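Sys-1 protein (Caenorhabditis elegans, PDB 3C2G) acts as a beta-catenin-type transcription coregulator in the Wnt asymmetry pathway, binding the TCF factor POP-1 directly and activating or repressing its target genes. Local coordinates at residues Lys360-Ile364 with Asn407-Trp412; Leu372-Ile376 with Cys401-Leu405; Met444-Ser448 with Glu492-Ile498; Leu308-Asp313 with Gly347-Val352. One frame throughout, in Å; residues are numbered along the deposited sequence.

Contact 1. Residues Lys360-Ile364 with Asn407-Trp412; sequences KDIAI and NFLMMW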
loop_
_atom_site.group_PDB
_atom_site.type_symbol
_atom_site.label_atom_id
_atom_site.label_comp_id
_atom_site.label_asym_id
_atom_site.label_seq_id
_atom_site.Cartn_x
_atom_site.Cartn_y
_atom_site.Cartn_z
ATOM N N LYS A 360 5.407 -19.154 12.300
ATOM C CA LYS A 360 4.604 -19.121 13.522
ATOM C C LYS A 360 5.472 -19.433 14.746
ATOM O O LYS A 360 5.355 -18.769 15.791
ATOM C CB LYS A 360 3.456 -20.119 13.417
ATOM C CG LYS A 360 2.252 -19.579 12.694
ATOM C CD LYS A 360 1.755 -20.533 11.643
ATOM C CE LYS A 360 0.300 -20.829 11.869
ATOM N NZ LYS A 360 -0.505 -20.953 10.625
ATOM N N ASP A 361 6.355 -20.425 14.616
ATOM C CA ASP A 361 7.203 -20.819 15.745
ATOM C C ASP A 361 8.132 -19.683 16.153
ATOM O O ASP A 361 8.277 -19.382 17.347
ATOM C CB ASP A 361 7.994 -22.098 15.448
ATOM C CG ASP A 361 7.112 -23.351 15.407
ATOM O OD1 ASP A 361 6.029 -23.368 16.038
ATOM O OD2 ASP A 361 7.509 -24.333 14.743
ATOM N N ILE A 362 8.740 -19.026 15.167
ATOM C CA ILE A 362 9.601 -17.882 15.466
ATOM C C ILE A 362 8.808 -16.818 16.231
ATOM O O ILE A 362 9.211 -16.372 17.307
ATOM C CB ILE A 362 10.257 -17.320 14.189
ATOM C CG1 ILE A 362 11.263 -18.347 13.649
ATOM C CG2 ILE A 362 10.927 -15.969 14.465
ATOM C CD1 ILE A 362 11.525 -18.268 12.149
ATOM N N ALA A 363 7.662 -16.445 15.680
ATOM C CA ALA A 363 6.798 -15.465 16.307
ATOM C C ALA A 363 6.465 -15.815 17.775
ATOM O O ALA A 363 6.630 -14.989 18.675
ATOM C CB ALA A 363 5.548 -15.286 15.474
ATOM N N ILE A 364 6.029 -17.048 18.020
ATOM C CA ILE A 364 5.691 -17.473 19.388
ATOM C C ILE A 364 6.859 -17.334 20.367
ATOM O O ILE A 364 6.676 -16.845 21.478
ATOM C CB ILE A 364 5.112 -18.907 19.396
ATOM C CG1 ILE A 364 3.680 -18.892 18.864
ATOM C CG2 ILE A 364 5.147 -19.530 20.794
ATOM C CD1 ILE A 364 3.262 -20.218 18.321
ATOM N N ASN A 407 -4.624 -17.064 12.661
ATOM C CA ASN A 407 -3.617 -17.884 11.979
ATOM C C ASN A 407 -2.795 -18.759 12.925
ATOM O O ASN A 407 -2.316 -19.810 12.520
ATOM C CB ASN A 407 -2.710 -17.025 11.097
ATOM C CG ASN A 407 -3.444 -16.448 9.894
ATOM O OD1 ASN A 407 -4.479 -16.979 9.474
ATOM N ND2 ASN A 407 -2.925 -15.346 9.345
ATOM N N PHE A 408 -2.652 -18.337 14.182
ATOM C CA PHE A 408 -2.020 -19.167 15.220
ATOM C C PHE A 408 -2.932 -20.285 15.726
ATOM O O PHE A 408 -2.511 -21.429 15.832
ATOM C CB PHE A 408 -1.594 -18.331 16.430
ATOM C CG PHE A 408 -0.404 -17.471 16.193
ATOM C CD1 PHE A 408 0.772 -18.004 15.699
ATOM C CD2 PHE A 408 -0.448 -16.121 16.502
ATOM C CE1 PHE A 408 1.876 -17.200 15.486
ATOM C CE2 PHE A 408 0.656 -15.305 16.294
ATOM C CZ PHE A 408 1.820 -15.848 15.782
ATOM N N LEU A 409 -4.176 -19.947 16.054
ATOM C CA LEU A 409 -5.055 -20.869 16.776
ATOM C C LEU A 409 -5.376 -22.150 16.004
ATOM O O LEU A 409 -5.735 -23.153 16.603
ATOM C CB LEU A 409 -6.327 -20.166 17.263
ATOM C CG LEU A 409 -6.136 -19.039 18.287
ATOM C CD1 LEU A 409 -7.405 -18.205 18.498
ATOM C CD2 LEU A 409 -5.609 -19.566 19.613
HETATM N N MSE A 410 -5.211 -22.114 14.688
HETATM C CA MSE A 410 -5.402 -23.286 13.836
HETATM C C MSE A 410 -4.582 -24.483 14.304
HETATM O O MSE A 410 -5.111 -25.594 14.423
HETATM C CB MSE A 410 -5.042 -22.948 12.391
HETATM C CG MSE A 410 -5.707 -21.685 11.878
HETATM SE SE MSE A 410 -7.471 -21.956 11.061
HETATM C CE MSE A 410 -8.379 -23.095 12.381
HETATM N N MSE A 411 -3.300 -24.240 14.583
HETATM C CA MSE A 411 -2.371 -25.250 15.097
HETATM C C MSE A 411 -2.982 -26.208 16.120
HETATM O O MSE A 411 -2.740 -27.402 16.079
HETATM C CB MSE A 411 -1.169 -24.571 15.759
HETATM C CG MSE A 411 -0.249 -23.803 14.824
HETATM SE SE MSE A 411 1.047 -22.718 15.838
HETATM C CE MSE A 411 1.913 -24.135 16.900
ATOM N N TRP A 412 -3.775 -25.669 17.037
ATOM C CA TRP A 412 -4.112 -26.371 18.264
ATOM C C TRP A 412 -5.528 -26.900 18.337
ATOM O O TRP A 412 -5.916 -27.486 19.347
ATOM C CB TRP A 412 -3.845 -25.464 19.458
ATOM C CG TRP A 412 -2.453 -25.006 19.502
ATOM C CD1 TRP A 412 -1.342 -25.786 19.512
ATOM C CD2 TRP A 412 -1.997 -23.652 19.532
ATOM N NE1 TRP A 412 -0.220 -25.008 19.552
ATOM C CE2 TRP A 412 -0.591 -23.689 19.567
ATOM C CE3 TRP A 412 -2.641 -22.407 19.538
ATOM C CZ2 TRP A 412 0.188 -22.535 19.612
ATOM C CZ3 TRP A 412 -1.867 -21.261 19.585
ATOM C CH2 TRP A 412 -0.465 -21.333 19.619
#

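Contact 2. Residues Leu372-Ile376 with Cys401-Leu405; sequences LHTII and CLRTL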
loop_
_atom_site.group_PDB
_atom_site.type_symbol
_atom_site.label_atom_id
_atom_site.label_comp_id
_atom_site.label_asym_id
_atom_site.label_seq_id
_atom_site.Cartn_x
_atom_site.Cartn_y
_atom_site.Cartn_z
ATOM N N LEU A 372 0.220 -9.024 20.475
ATOM C CA LEU A 372 -1.125 -8.781 19.955
ATOM C C LEU A 372 -2.080 -8.329 21.048
ATOM O O LEU A 372 -2.892 -7.431 20.835
ATOM C CB LEU A 372 -1.701 -10.027 19.295
ATOM C CG LEU A 372 -0.882 -10.699 18.203
ATOM C CD1 LEU A 372 -1.576 -11.980 17.780
ATOM C CD2 LEU A 372 -0.656 -9.758 17.021
ATOM N N HIS A 373 -1.985 -8.956 22.214
ATOM C CA HIS A 373 -2.841 -8.614 23.337
ATOM C C HIS A 373 -2.588 -7.180 23.797
ATOM O O HIS A 373 -3.520 -6.440 24.088
ATOM C CB HIS A 373 -2.640 -9.611 24.490
ATOM C CG HIS A 373 -3.491 -9.324 25.684
ATOM N ND1 HIS A 373 -3.112 -8.441 26.677
ATOM C CD2 HIS A 373 -4.716 -9.780 26.032
ATOM C CE1 HIS A 373 -4.068 -8.373 27.584
ATOM N NE2 HIS A 373 -5.050 -9.180 27.221
ATOM N N THR A 374 -1.322 -6.801 23.862
ATOM C CA THR A 374 -0.931 -5.463 24.263
ATOM C C THR A 374 -1.382 -4.396 23.249
ATOM O O THR A 374 -1.836 -3.326 23.637
ATOM C CB THR A 374 0.596 -5.404 24.462
ATOM O OG1 THR A 374 0.988 -6.431 25.380
ATOM C CG2 THR A 374 1.055 -4.041 24.989
ATOM N N ILE A 375 -1.277 -4.694 21.957
ATOM C CA ILE A 375 -1.649 -3.716 20.934
ATOM C C ILE A 375 -3.142 -3.452 20.932
ATOM O O ILE A 375 -3.566 -2.309 20.875
ATOM C CB ILE A 375 -1.160 -4.124 19.531
ATOM C CG1 ILE A 375 0.352 -4.050 19.474
ATOM C CG2 ILE A 375 -1.710 -3.202 18.479
ATOM C CD1 ILE A 375 0.925 -5.084 18.555
ATOM N N ILE A 376 -3.939 -4.507 21.011
ATOM C CA ILE A 376 -5.385 -4.346 21.061
ATOM C C ILE A 376 -5.809 -3.545 22.307
ATOM O O ILE A 376 -6.622 -2.631 22.200
ATOM C CB ILE A 376 -6.089 -5.710 20.995
ATOM C CG1 ILE A 376 -5.877 -6.331 19.616
ATOM C CG2 ILE A 376 -7.579 -5.576 21.270
ATOM C CD1 ILE A 376 -6.100 -7.809 19.578
ATOM N N CYS A 401 -4.461 -7.588 14.150
ATOM C CA CYS A 401 -4.012 -8.382 15.293
ATOM C C CYS A 401 -4.803 -9.683 15.444
ATOM O O CYS A 401 -4.216 -10.751 15.574
ATOM C CB CYS A 401 -4.045 -7.564 16.576
ATOM S SG CYS A 401 -2.813 -6.221 16.653
ATOM N N LEU A 402 -6.126 -9.590 15.357
ATOM C CA LEU A 402 -7.002 -10.745 15.470
ATOM C C LEU A 402 -6.847 -11.712 14.311
ATOM O O LEU A 402 -6.984 -12.931 14.486
ATOM C CB LEU A 402 -8.456 -10.309 15.590
ATOM C CG LEU A 402 -8.824 -9.448 16.795
ATOM C CD1 LEU A 402 -10.225 -8.961 16.590
ATOM C CD2 LEU A 402 -8.699 -10.183 18.146
ATOM N N ARG A 403 -6.561 -11.189 13.126
ATOM C CA ARG A 403 -6.273 -12.063 11.983
ATOM C C ARG A 403 -4.959 -12.834 12.229
ATOM O O ARG A 403 -4.833 -14.003 11.883
ATOM C CB ARG A 403 -6.218 -11.252 10.685
ATOM C CG ARG A 403 -6.797 -11.972 9.477
ATOM C CD ARG A 403 -6.836 -11.101 8.187
ATOM N NE ARG A 403 -5.644 -10.268 8.042
ATOM C CZ ARG A 403 -5.646 -8.944 8.159
ATOM N NH1 ARG A 403 -6.793 -8.299 8.391
ATOM N NH2 ARG A 403 -4.499 -8.268 8.048
ATOM N N THR A 404 -3.990 -12.190 12.861
ATOM C CA THR A 404 -2.766 -12.883 13.216
ATOM C C THR A 404 -3.051 -13.952 14.269
ATOM O O THR A 404 -2.548 -15.071 14.156
ATOM C CB THR A 404 -1.700 -11.918 13.738
ATOM O OG1 THR A 404 -1.546 -10.852 12.801
ATOM C CG2 THR A 404 -0.369 -12.641 13.948
ATOM N N LEU A 405 -3.862 -13.605 15.270
ATOM C CA LEU A 405 -4.266 -14.554 16.300
ATOM C C LEU A 405 -4.878 -15.796 15.683
ATOM O O LEU A 405 -4.515 -16.905 16.043
ATOM C CB LEU A 405 -5.251 -13.932 17.305
ATOM C CG LEU A 405 -5.742 -14.825 18.475
ATOM C CD1 LEU A 405 -4.584 -15.305 19.322
ATOM C CD2 LEU A 405 -6.783 -14.119 19.361
#

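Contact 3. Residues Met444-Ser448 with Glu492-Ile498; sequences MSCLS and ENLIGHI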
loop_
_atom_site.group_PDB
_atom_site.type_symbol
_atom_site.label_atom_id
_atom_site.label_comp_id
_atom_site.label_asym_id
_atom_site.label_seq_id
_atom_site.Cartn_x
_atom_site.Cartn_y
_atom_site.Cartn_z
HETATM N N MSE A 444 -16.019 -7.184 22.721
HETATM C CA MSE A 444 -17.467 -7.230 22.570
HETATM C C MSE A 444 -18.036 -5.847 22.317
HETATM O O MSE A 444 -19.061 -5.710 21.677
HETATM C CB MSE A 444 -18.190 -8.020 23.687
HETATM C CG MSE A 444 -18.032 -7.521 25.112
HETATM SE SE MSE A 444 -18.848 -8.737 26.479
HETATM C CE MSE A 444 -17.994 -10.426 25.996
ATOM N N SER A 445 -17.345 -4.813 22.775
ATOM C CA SER A 445 -17.809 -3.462 22.484
ATOM C C SER A 445 -17.563 -3.002 21.027
ATOM O O SER A 445 -18.352 -2.233 20.506
ATOM C CB SER A 445 -17.310 -2.456 23.529
ATOM O OG SER A 445 -16.008 -1.994 23.230
ATOM N N CYS A 446 -16.511 -3.489 20.366
ATOM C CA CYS A 446 -16.336 -3.280 18.910
ATOM C C CYS A 446 -17.474 -3.887 18.104
ATOM O O CYS A 446 -17.774 -3.463 16.975
ATOM C CB CYS A 446 -15.063 -3.940 18.396
ATOM S SG CYS A 446 -13.524 -3.329 19.043
ATOM N N LEU A 447 -18.074 -4.912 18.683
ATOM C CA LEU A 447 -19.052 -5.733 18.014
ATOM C C LEU A 447 -20.375 -5.003 17.972
ATOM O O LEU A 447 -21.171 -5.200 17.048
ATOM C CB LEU A 447 -19.199 -7.027 18.806
ATOM C CG LEU A 447 -19.259 -8.381 18.122
ATOM C CD1 LEU A 447 -18.339 -8.486 16.907
ATOM C CD2 LEU A 447 -18.926 -9.431 19.156
ATOM N N SER A 448 -20.597 -4.142 18.965
ATOM C CA SER A 448 -21.907 -3.511 19.157
ATOM C C SER A 448 -21.941 -1.973 19.238
ATOM O O SER A 448 -23.017 -1.405 19.378
ATOM C CB SER A 448 -22.576 -4.094 20.401
ATOM O OG SER A 448 -22.003 -3.540 21.573
ATOM N N GLU A 492 -24.816 -5.997 28.693
ATOM C CA GLU A 492 -25.078 -7.240 27.970
ATOM C C GLU A 492 -23.858 -8.128 28.008
ATOM O O GLU A 492 -22.736 -7.643 28.124
ATOM C CB GLU A 492 -25.467 -6.953 26.516
ATOM C CG GLU A 492 -26.941 -6.675 26.325
ATOM C CD GLU A 492 -27.281 -6.098 24.957
ATOM O OE1 GLU A 492 -26.449 -6.189 24.022
ATOM O OE2 GLU A 492 -28.396 -5.540 24.816
ATOM N N ASN A 493 -24.083 -9.434 27.932
ATOM C CA ASN A 493 -22.986 -10.369 27.764
ATOM C C ASN A 493 -22.763 -10.697 26.285
ATOM O O ASN A 493 -23.481 -10.196 25.414
ATOM C CB ASN A 493 -23.200 -11.625 28.620
ATOM C CG ASN A 493 -24.161 -12.619 27.995
ATOM O OD1 ASN A 493 -25.036 -12.270 27.193
ATOM N ND2 ASN A 493 -23.999 -13.878 28.368
ATOM N N LEU A 494 -21.776 -11.544 26.014
ATOM C CA LEU A 494 -21.367 -11.858 24.650
ATOM C C LEU A 494 -22.537 -12.105 23.704
ATOM O O LEU A 494 -22.549 -11.573 22.592
ATOM C CB LEU A 494 -20.378 -13.034 24.628
ATOM C CG LEU A 494 -19.695 -13.330 23.286
ATOM C CD1 LEU A 494 -18.944 -12.105 22.725
ATOM C CD2 LEU A 494 -18.760 -14.533 23.389
ATOM N N ILE A 495 -23.527 -12.886 24.142
ATOM C CA ILE A 495 -24.690 -13.175 23.291
ATOM C C ILE A 495 -25.371 -11.885 22.814
ATOM O O ILE A 495 -25.669 -11.744 21.635
ATOM C CB ILE A 495 -25.765 -14.089 23.972
ATOM C CG1 ILE A 495 -25.151 -15.274 24.732
ATOM C CG2 ILE A 495 -26.772 -14.574 22.945
ATOM C CD1 ILE A 495 -24.230 -16.152 23.910
ATOM N N GLY A 496 -25.613 -10.962 23.741
ATOM C CA GLY A 496 -26.225 -9.666 23.427
ATOM C C GLY A 496 -25.431 -8.892 22.386
ATOM O O GLY A 496 -26.002 -8.321 21.450
ATOM N N HIS A 497 -24.113 -8.891 22.540
ATOM C CA HIS A 497 -23.225 -8.259 21.574
ATOM C C HIS A 497 -23.172 -8.953 20.205
ATOM O O HIS A 497 -23.159 -8.269 19.183
ATOM C CB HIS A 497 -21.831 -8.053 22.172
ATOM C CG HIS A 497 -21.835 -7.152 23.365
ATOM N ND1 HIS A 497 -21.862 -5.779 23.258
ATOM C CD2 HIS A 497 -21.858 -7.426 24.693
ATOM C CE1 HIS A 497 -21.878 -5.244 24.466
ATOM N NE2 HIS A 497 -21.872 -6.222 25.354
ATOM N N ILE A 498 -23.156 -10.285 20.178
ATOM C CA ILE A 498 -23.214 -11.015 18.914
ATOM C C ILE A 498 -24.492 -10.601 18.192
ATOM O O ILE A 498 -24.474 -10.318 16.986
ATOM C CB ILE A 498 -23.281 -12.564 19.092
ATOM C CG1 ILE A 498 -22.167 -13.135 19.988
ATOM C CG2 ILE A 498 -23.363 -13.271 17.759
ATOM C CD1 ILE A 498 -20.789 -12.915 19.533
#

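Contact 4. Residues Leu308-Asp313 with Gly347-Val352; sequences LLQVSD and GFLSNV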
loop_
_atom_site.group_PDB
_atom_site.type_symbol
_atom_site.label_atom_id
_atom_site.label_comp_id
_atom_site.label_asym_id
_atom_site.label_seq_id
_atom_site.Cartn_x
_atom_site.Cartn_y
_atom_site.Cartn_z
ATOM N N LEU A 308 7.143 -3.025 3.348
ATOM C CA LEU A 308 7.044 -4.327 3.985
ATOM C C LEU A 308 5.614 -4.829 3.923
ATOM O O LEU A 308 5.376 -5.966 3.534
ATOM C CB LEU A 308 7.511 -4.270 5.434
ATOM C CG LEU A 308 9.024 -4.304 5.634
ATOM C CD1 LEU A 308 9.367 -4.174 7.109
ATOM C CD2 LEU A 308 9.622 -5.570 5.067
ATOM N N LEU A 309 4.665 -3.973 4.285
ATOM C CA LEU A 309 3.264 -4.325 4.212
ATOM C C LEU A 309 2.935 -4.842 2.808
ATOM O O LEU A 309 2.304 -5.878 2.651
ATOM C CB LEU A 309 2.398 -3.108 4.554
ATOM C CG LEU A 309 0.887 -3.334 4.604
ATOM C CD1 LEU A 309 0.524 -4.385 5.678
ATOM C CD2 LEU A 309 0.096 -2.020 4.804
ATOM N N GLN A 310 3.412 -4.132 1.793
ATOM C CA GLN A 310 3.012 -4.387 0.434
ATOM C C GLN A 310 3.493 -5.734 -0.068
ATOM O O GLN A 310 2.868 -6.318 -0.935
ATOM C CB GLN A 310 3.575 -3.294 -0.457
ATOM C CG GLN A 310 2.896 -3.178 -1.800
ATOM C CD GLN A 310 3.497 -2.061 -2.641
ATOM O OE1 GLN A 310 3.686 -0.942 -2.148
ATOM N NE2 GLN A 310 3.817 -2.362 -3.907
ATOM N N VAL A 311 4.613 -6.211 0.460
ATOM C CA VAL A 311 5.229 -7.452 -0.025
ATOM C C VAL A 311 4.961 -8.652 0.910
ATOM O O VAL A 311 5.497 -9.745 0.692
ATOM C CB VAL A 311 6.779 -7.299 -0.235
ATOM C CG1 VAL A 311 7.095 -6.132 -1.177
ATOM C CG2 VAL A 311 7.521 -7.134 1.100
ATOM N N SER A 312 4.136 -8.427 1.933
ATOM C CA SER A 312 3.966 -9.361 3.032
ATOM C C SER A 312 3.261 -10.669 2.648
ATOM O O SER A 312 3.452 -11.687 3.302
ATOM C CB SER A 312 3.225 -8.683 4.185
ATOM O OG SER A 312 1.916 -8.316 3.801
ATOM N N ASP A 313 2.455 -10.636 1.591
ATOM C CA ASP A 313 1.765 -11.827 1.127
ATOM C C ASP A 313 2.594 -12.719 0.184
ATOM O O ASP A 313 2.078 -13.671 -0.395
ATOM C CB ASP A 313 0.401 -11.464 0.525
ATOM C CG ASP A 313 0.503 -10.480 -0.649
ATOM O OD1 ASP A 313 1.177 -9.422 -0.534
ATOM O OD2 ASP A 313 -0.128 -10.756 -1.697
ATOM N N GLY A 347 0.014 -5.641 10.014
ATOM C CA GLY A 347 -0.471 -6.100 8.720
ATOM C C GLY A 347 0.511 -7.092 8.133
ATOM O O GLY A 347 0.127 -8.164 7.681
ATOM N N PHE A 348 1.788 -6.738 8.170
ATOM C CA PHE A 348 2.867 -7.620 7.764
ATOM C C PHE A 348 2.914 -8.944 8.558
ATOM O O PHE A 348 3.129 -10.015 7.988
ATOM C CB PHE A 348 4.208 -6.886 7.894
ATOM C CG PHE A 348 5.393 -7.756 7.639
ATOM C CD1 PHE A 348 5.859 -7.955 6.352
ATOM C CD2 PHE A 348 6.025 -8.409 8.685
ATOM C CE1 PHE A 348 6.968 -8.778 6.113
ATOM C CE2 PHE A 348 7.112 -9.243 8.458
ATOM C CZ PHE A 348 7.590 -9.422 7.175
ATOM N N LEU A 349 2.750 -8.849 9.872
ATOM C CA LEU A 349 2.782 -9.997 10.752
ATOM C C LEU A 349 1.690 -10.998 10.370
ATOM O O LEU A 349 1.951 -12.194 10.239
ATOM C CB LEU A 349 2.599 -9.524 12.198
ATOM C CG LEU A 349 2.768 -10.543 13.320
ATOM C CD1 LEU A 349 4.145 -11.247 13.263
ATOM C CD2 LEU A 349 2.522 -9.873 14.681
ATOM N N SER A 350 0.484 -10.493 10.131
ATOM C CA SER A 350 -0.659 -11.345 9.784
ATOM C C SER A 350 -0.433 -12.157 8.523
ATOM O O SER A 350 -0.791 -13.328 8.491
ATOM C CB SER A 350 -1.942 -10.535 9.663
ATOM O OG SER A 350 -1.832 -9.604 8.606
ATOM N N ASN A 351 0.173 -11.549 7.499
ATOM C CA ASN A 351 0.486 -12.267 6.261
ATOM C C ASN A 351 1.698 -13.182 6.374
ATOM O O ASN A 351 1.704 -14.274 5.806
ATOM C CB ASN A 351 0.704 -11.312 5.088
ATOM C CG ASN A 351 -0.575 -10.656 4.615
ATOM O OD1 ASN A 351 -1.664 -11.203 4.757
ATOM N ND2 ASN A 351 -0.444 -9.463 4.040
ATOM N N VAL A 352 2.731 -12.744 7.090
ATOM C CA VAL A 352 3.978 -13.508 7.106
ATOM C C VAL A 352 3.799 -14.852 7.828
ATOM O O VAL A 352 4.429 -15.833 7.442
ATOM C CB VAL A 352 5.182 -12.707 7.673
ATOM C CG1 VAL A 352 5.209 -12.716 9.203
ATOM C CG2 VAL A 352 6.491 -13.246 7.137
#

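Contact 1. Residues Lys360-Ile364 with Asn407-Trp412
Lys360, Ala363 and Ile364 line a shallow hollow on one side of helix 357-365, and the outer end of the Phe408 ring fits into it. The aliphatic part of Lys360 slides past the ring in the opposite direction, with its CG 3.7 Å from Phe408 CE1; it meets the ring obliquely. Ala363 supplies the floor, its CB lying near the ring plane at the edge, 3.8 Å from Phe408 CZ. Ile364 completes the wall with CG1 4.2 Å from Phe408 CE1. The ring can enter this hollow because Phe408 CG stands anti to the carbonyl carbon (chi1 -73°), which brings the side chain round from its own helix to the neighbour.

A second fit runs the other way. The tip of Ile364 is a bump received by the 407-412 segment: its CD1 is 4.2 Å from the selenium of Met411, a selenomethionine in this crystal, and 4.1 Å from Trp412 CZ2. The methyl thus rests against selenium and indole together, and Glu427 of helix 425-432 packs on both Ile364 and Trp412.

Beyond its apolar stem, Lys360 carries its amine toward the end of helix 388-409, where NZ forms a salt bridge with an acidic side chain of the bound POP-1 peptide. Asn407 hydrogen-bonds the backbone of the same peptide through OD1. The chemistry is therefore divided along one lysine: methylene groups join the apolar seam between the helices, while the charged tip pairs with the peptide, consistent with a part in binding it.

Contact 2. Residues Leu372-Ile376 with Cys401-Leu405
Cys401 pushes its side chain among Leu372, Ile375 and Ile376, three residues on one face of helix 368-377. Starting at the root, Cys401 CB meets the end of Ile376, whose CD1 lies 3.6 Å away, and on another flank it faces Leu372 CD2 at 4.1 Å. One bond further, SG reaches Ile375: Cys401 SG is 3.7 Å from Ile375 CG2. CB already points at the other helix; with SG anti to the carbonyl carbon (chi1 -69°) the sulfur turns back toward the start of its own helix, beside Ile375.

Leu372 answers from the other helix. Its CD1 settles against the turn that begins at Cys401, 3.7 Å from Cys401 O and 3.8 Å from Leu405 N. These two backbone atoms are already hydrogen-bonded to each other, so the methyl rests on a polar group that is satisfied within its own helix. The same CD1 also touches Thr404 CB at 4.0 Å; the hydroxyl of Thr404 is occupied elsewhere, bonded to Asn400 O. At the far end of the contact, Ile376 and Leu402 cross at about a right angle, with Ile376 CD1 3.8 Å from Leu402 CD2.

Leu349 of helix 339-352 packs on Leu372 and Thr404, and Phe434 covers Ile376 and Leu405. The two helical segments run nearly antiparallel, at 158°, with axes 10.1 Å apart. Such antiparallel packing of successive helices through mostly apolar side chains is typical of the stacked helical repeats of an armadillo domain.

Contact 3. Residues Met444-Ser448 with Glu492-Ile498
Ser448 OG and His497 ND1 share a hydrogen bond of 2.8 Å, and the geometry allows either atom to be the donor. The hydroxyl arrives at the edge of the imidazole, in the ring plane. Across the ring, His497 NE2 donates weakly to Glu492 O, at 3.2 Å and a bent 129°, and has a second weak partner in Asp487 OD1. With a partner at each nitrogen, the rotation of the ring is probably well defined.

Met444, present as selenomethionine, crosses the histidine at about a right angle. Its CB sits over one face, 4.1 Å from the ring centroid, a CH-pi contact. Its CG lies between the backbone N and the carbonyl carbon (chi1 61°), which takes the chain past the CD2 side of the ring; the selenium comes within 3.7 Å of His497 CD2, and Met444 CE ends 3.8 Å from Leu494 CB. Beside this, Leu447 and Ile498 lie side by side and point the same way, meeting at Leu447 CD2 and Ile498 CD1, 4.0 Å apart.

The short helical segments run roughly parallel, at 30° and 8.8 Å between axes. Helix 457-472 packs on both, through Ile464 on Leu447 and Phe468 on Leu494, while helix 515-535 covers Leu494 and Ile498 from further along the chain.

Contact 4. Residues Leu308-Asp313 with Gly347-Val352
This is a mixed polar and apolar contact between the C-terminal ends of helices 298-311 and 339-352, beside the bound POP-1 peptide. Ser312 and Asn351 carry the polar part. Asn351 ND2 donates to Ser312 OG over 2.6 Å, almost perfectly straight (178°) and in the amide plane. The serine hydroxyl in turn donates a hydrogen bond to Leu309 O, 2.7 Å from OG and tilted 20° from the carbonyl plane; Leu309 O also accepts from Ser312 N. Amide, hydroxyl and helix end thus form one chain of bonds.

The rest packs around Phe348. Ser312 CB is 3.5 Å from Phe348 CD1, Leu308 CB lies 4.1 Å from the same Phe348 CD1, and the carbonyl oxygen of Leu308 sits at the ring edge. Leu309 CD1 comes as near as 3.6 Å to Gly347 CA, where the glycine presents bare backbone.

Asn351 ND2 also hydrogen-bonds the peptide backbone, and outside the two segments Asp313 OD1 pairs with a basic side chain of the peptide. An asparagine on a groove-lining helix that bonds the backbone of an extended peptide is characteristic of armadillo proteins; here Ser312 helps to position it.

Overall arrangement
From the N terminus, contact 4 closes first, joining the ends of helices 298-311 and 339-352. The chain then opens contact 1 at helix 357-365. Before that loop closes, helix 368-377 pairs with helix 388-409 in contact 2, so contact 2 lies wholly within the span of contact 1, and both share helix 388-409. None of the loops cross. Contact 3 follows in series, its nearest atoms about 7 Å from contact 2. Contacts 1, 2 and 4 touch: Phe408 meets Leu372, Arg403 bonds Ser350, and Asn407 lies on Ser350. Together they tie helices 298-311 to 388-409 into one block beside the peptide, while contact 3 joins helices farther along the superhelix.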